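PDB 6SLN: RagA protein from Porphyromonas gingivalis, which probably imports nutrients across the outer membrane as a TonB-dependent receptor, using energy relayed from the inner membrane. Local coordinates for residues L630-S635 against F683-A688. Sequence-based numbering, arbitrary orientation.
Sequences LRLKMS and FNFGLA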
loop_
_atom_site.group_PDB
_atom_site.type_symbol
_atom_site.label_atom_id
_atom_site.label_comp_id
_atom_site.label_asym_id
_atom_site.label_seq_id
_atom_site.Cartn_x
_atom_site.Cartn_y
_atom_site.Cartn_z
ATOM N N LEU A 630 59.467 10.728 13.871
ATOM C CA LEU A 630 59.168 9.532 14.644
ATOM C C LEU A 630 58.142 9.913 15.698
ATOM O O LEU A 630 58.311 10.924 16.389
ATOM C CB LEU A 630 60.429 8.954 15.299
ATOM C CG LEU A 630 60.466 7.432 15.415
ATOM C CD1 LEU A 630 61.869 6.973 15.687
ATOM C CD2 LEU A 630 59.537 6.944 16.512
ATOM N N ARG A 631 57.078 9.119 15.806
ATOM C CA ARG A 631 56.068 9.323 16.832
ATOM C C ARG A 631 55.686 7.984 17.449
ATOM O O ARG A 631 55.662 6.946 16.780
ATOM C CB ARG A 631 54.824 10.028 16.282
ATOM C CG ARG A 631 55.064 11.462 15.845
ATOM C CD ARG A 631 53.775 12.126 15.397
ATOM N NE ARG A 631 53.067 11.339 14.386
ATOM C CZ ARG A 631 53.217 11.496 13.076
ATOM N NH1 ARG A 631 54.057 12.414 12.614
ATOM N NH2 ARG A 631 52.532 10.734 12.233
ATOM N N LEU A 632 55.407 8.029 18.747
ATOM C CA LEU A 632 54.990 6.883 19.541
ATOM C C LEU A 632 53.621 7.214 20.123
ATOM O O LEU A 632 53.401 8.330 20.604
ATOM C CB LEU A 632 56.041 6.592 20.627
ATOM C CG LEU A 632 56.008 5.436 21.630
ATOM C CD1 LEU A 632 54.943 5.656 22.676
ATOM C CD2 LEU A 632 55.798 4.121 20.933
ATOM N N LYS A 633 52.691 6.268 20.048
ATOM C CA LYS A 633 51.320 6.540 20.451
ATOM C C LYS A 633 50.708 5.288 21.052
ATOM O O LYS A 633 50.871 4.192 20.509
ATOM C CB LYS A 633 50.466 7.023 19.260
ATOM C CG LYS A 633 50.839 6.400 17.916
ATOM C CD LYS A 633 50.391 7.256 16.732
ATOM C CE LYS A 633 48.896 7.104 16.443
ATOM N NZ LYS A 633 48.526 5.806 15.794
ATOM N N MET A 634 50.005 5.448 22.170
ATOM C CA MET A 634 49.205 4.352 22.686
ATOM C C MET A 634 47.879 4.861 23.232
ATOM O O MET A 634 47.773 5.992 23.711
ATOM C CB MET A 634 49.933 3.561 23.760
ATOM C CG MET A 634 50.265 4.348 24.990
ATOM S SD MET A 634 51.611 3.512 25.828
ATOM C CE MET A 634 52.973 3.876 24.736
ATOM N N SER A 635 46.872 3.993 23.158
ATOM C CA SER A 635 45.513 4.284 23.569
ATOM C C SER A 635 44.992 3.134 24.417
ATOM O O SER A 635 45.369 1.973 24.228
ATOM C CB SER A 635 44.595 4.471 22.353
ATOM O OG SER A 635 43.909 3.261 22.032
ATOM N N PHE A 683 43.169 -1.861 23.707
ATOM C CA PHE A 683 44.495 -1.316 23.935
ATOM C C PHE A 683 45.224 -1.270 22.598
ATOM O O PHE A 683 45.185 -2.237 21.832
ATOM C CB PHE A 683 45.253 -2.173 24.946
ATOM C CG PHE A 683 46.721 -1.896 24.996
ATOM C CD1 PHE A 683 47.198 -0.676 25.438
ATOM C CD2 PHE A 683 47.632 -2.864 24.605
ATOM C CE1 PHE A 683 48.564 -0.428 25.490
ATOM C CE2 PHE A 683 48.998 -2.623 24.650
ATOM C CZ PHE A 683 49.463 -1.405 25.094
ATOM N N ASN A 684 45.853 -0.138 22.303
ATOM C CA ASN A 684 46.514 0.040 21.021
ATOM C C ASN A 684 47.830 0.752 21.243
ATOM O O ASN A 684 47.865 1.785 21.911
ATOM C CB ASN A 684 45.652 0.845 20.046
ATOM C CG ASN A 684 46.197 0.811 18.640
ATOM O OD1 ASN A 684 45.757 0.018 17.812
ATOM N ND2 ASN A 684 47.202 1.637 18.376
ATOM N N PHE A 685 48.900 0.204 20.676
ATOM C CA PHE A 685 50.246 0.748 20.820
ATOM C C PHE A 685 50.855 0.904 19.435
ATOM O O PHE A 685 51.013 -0.087 18.715
ATOM C CB PHE A 685 51.117 -0.165 21.686
ATOM C CG PHE A 685 52.557 0.193 21.652
ATOM C CD1 PHE A 685 53.410 -0.368 20.710
ATOM C CD2 PHE A 685 53.067 1.108 22.551
ATOM C CE1 PHE A 685 54.747 -0.022 20.667
ATOM C CE2 PHE A 685 54.401 1.451 22.525
ATOM C CZ PHE A 685 55.244 0.885 21.580
ATOM N N GLY A 686 51.223 2.134 19.065
ATOM C CA GLY A 686 51.584 2.428 17.697
ATOM C C GLY A 686 52.906 3.158 17.561
ATOM O O GLY A 686 53.436 3.736 18.510
ATOM N N LEU A 687 53.423 3.136 16.335
ATOM C CA LEU A 687 54.683 3.799 16.023
ATOM C C LEU A 687 54.615 4.318 14.595
ATOM O O LEU A 687 54.615 3.520 13.656
ATOM C CB LEU A 687 55.853 2.844 16.191
ATOM C CG LEU A 687 57.181 3.541 16.442
ATOM C CD1 LEU A 687 57.207 4.158 17.824
ATOM C CD2 LEU A 687 58.356 2.577 16.243
ATOM N N ALA A 688 54.548 5.636 14.437
ATOM C CA ALA A 688 54.701 6.273 13.137
ATOM C C ALA A 688 56.164 6.651 12.929
ATOM O O ALA A 688 56.932 6.779 13.884
ATOM C CB ALA A 688 53.807 7.514 13.020
#
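Residues 630-635 and 683-688 run antiparallel, their axes 170° apart, and six backbone hydrogen bonds join Arg631 with Ala688, Lys633 with Gly686 and Ser635 with Asn684. Between these pairs lie the non-hydrogen-bonded pairs Leu632-Leu687 and Met634-Phe685; Leu687 CA also approaches Arg631 O at 3.4 Å, a CA-H...O contact. Apolar side chains gather on the face of Leu632, Met634, Phe685 and Leu687. Leu632 sends CD2 obliquely to the far end of the Phe685 ring, 3.3 Å from CZ; chi1 of -177° sets CG opposite the backbone N and allows this reach, while the same methyl lies 3.4 Å from Leu687 CD1. That one methyl therefore spans Phe685 and Leu687 on the opposing strand. Met634 reaches that ring differently: its chain bends at chi3 (72°) and brings the CE methyl to the ring edge, near its plane, 3.5 Å from CD2. Leu630 CD2 extends the apolar row to Leu687 CD1 at 3.9 Å. Apolar leucine, methionine and phenylalanine suit a surface that probably faces lipid on the outside of the barrel.

The other face is more polar and largely buried. Gly686 has no side chain opposite Lys633, whose CG passes 3.8 Å from Gly686 O before the chain bends twice and its NZ forms a salt bridge with Glu699. Asn684 puts CB 3.6 Å from Ser635 OG and uses ND2 to hydrogen-bond Asp701. Ala688 is small enough to sit beside the Arg631 guanidinium group, CB approaching it obliquely, 3.6 Å from NH2, while NH1 pairs with Asp629. Ser635 OG makes a weak hydrogen bond to Asp188 of the plug domain, which links this face to the barrel's interior. Within the barrel wall, strand 627-641 is flanked by strand 604-614, and strand 678-691 by strand 696-715; helix 616-621 packs against Leu630 and Leu632.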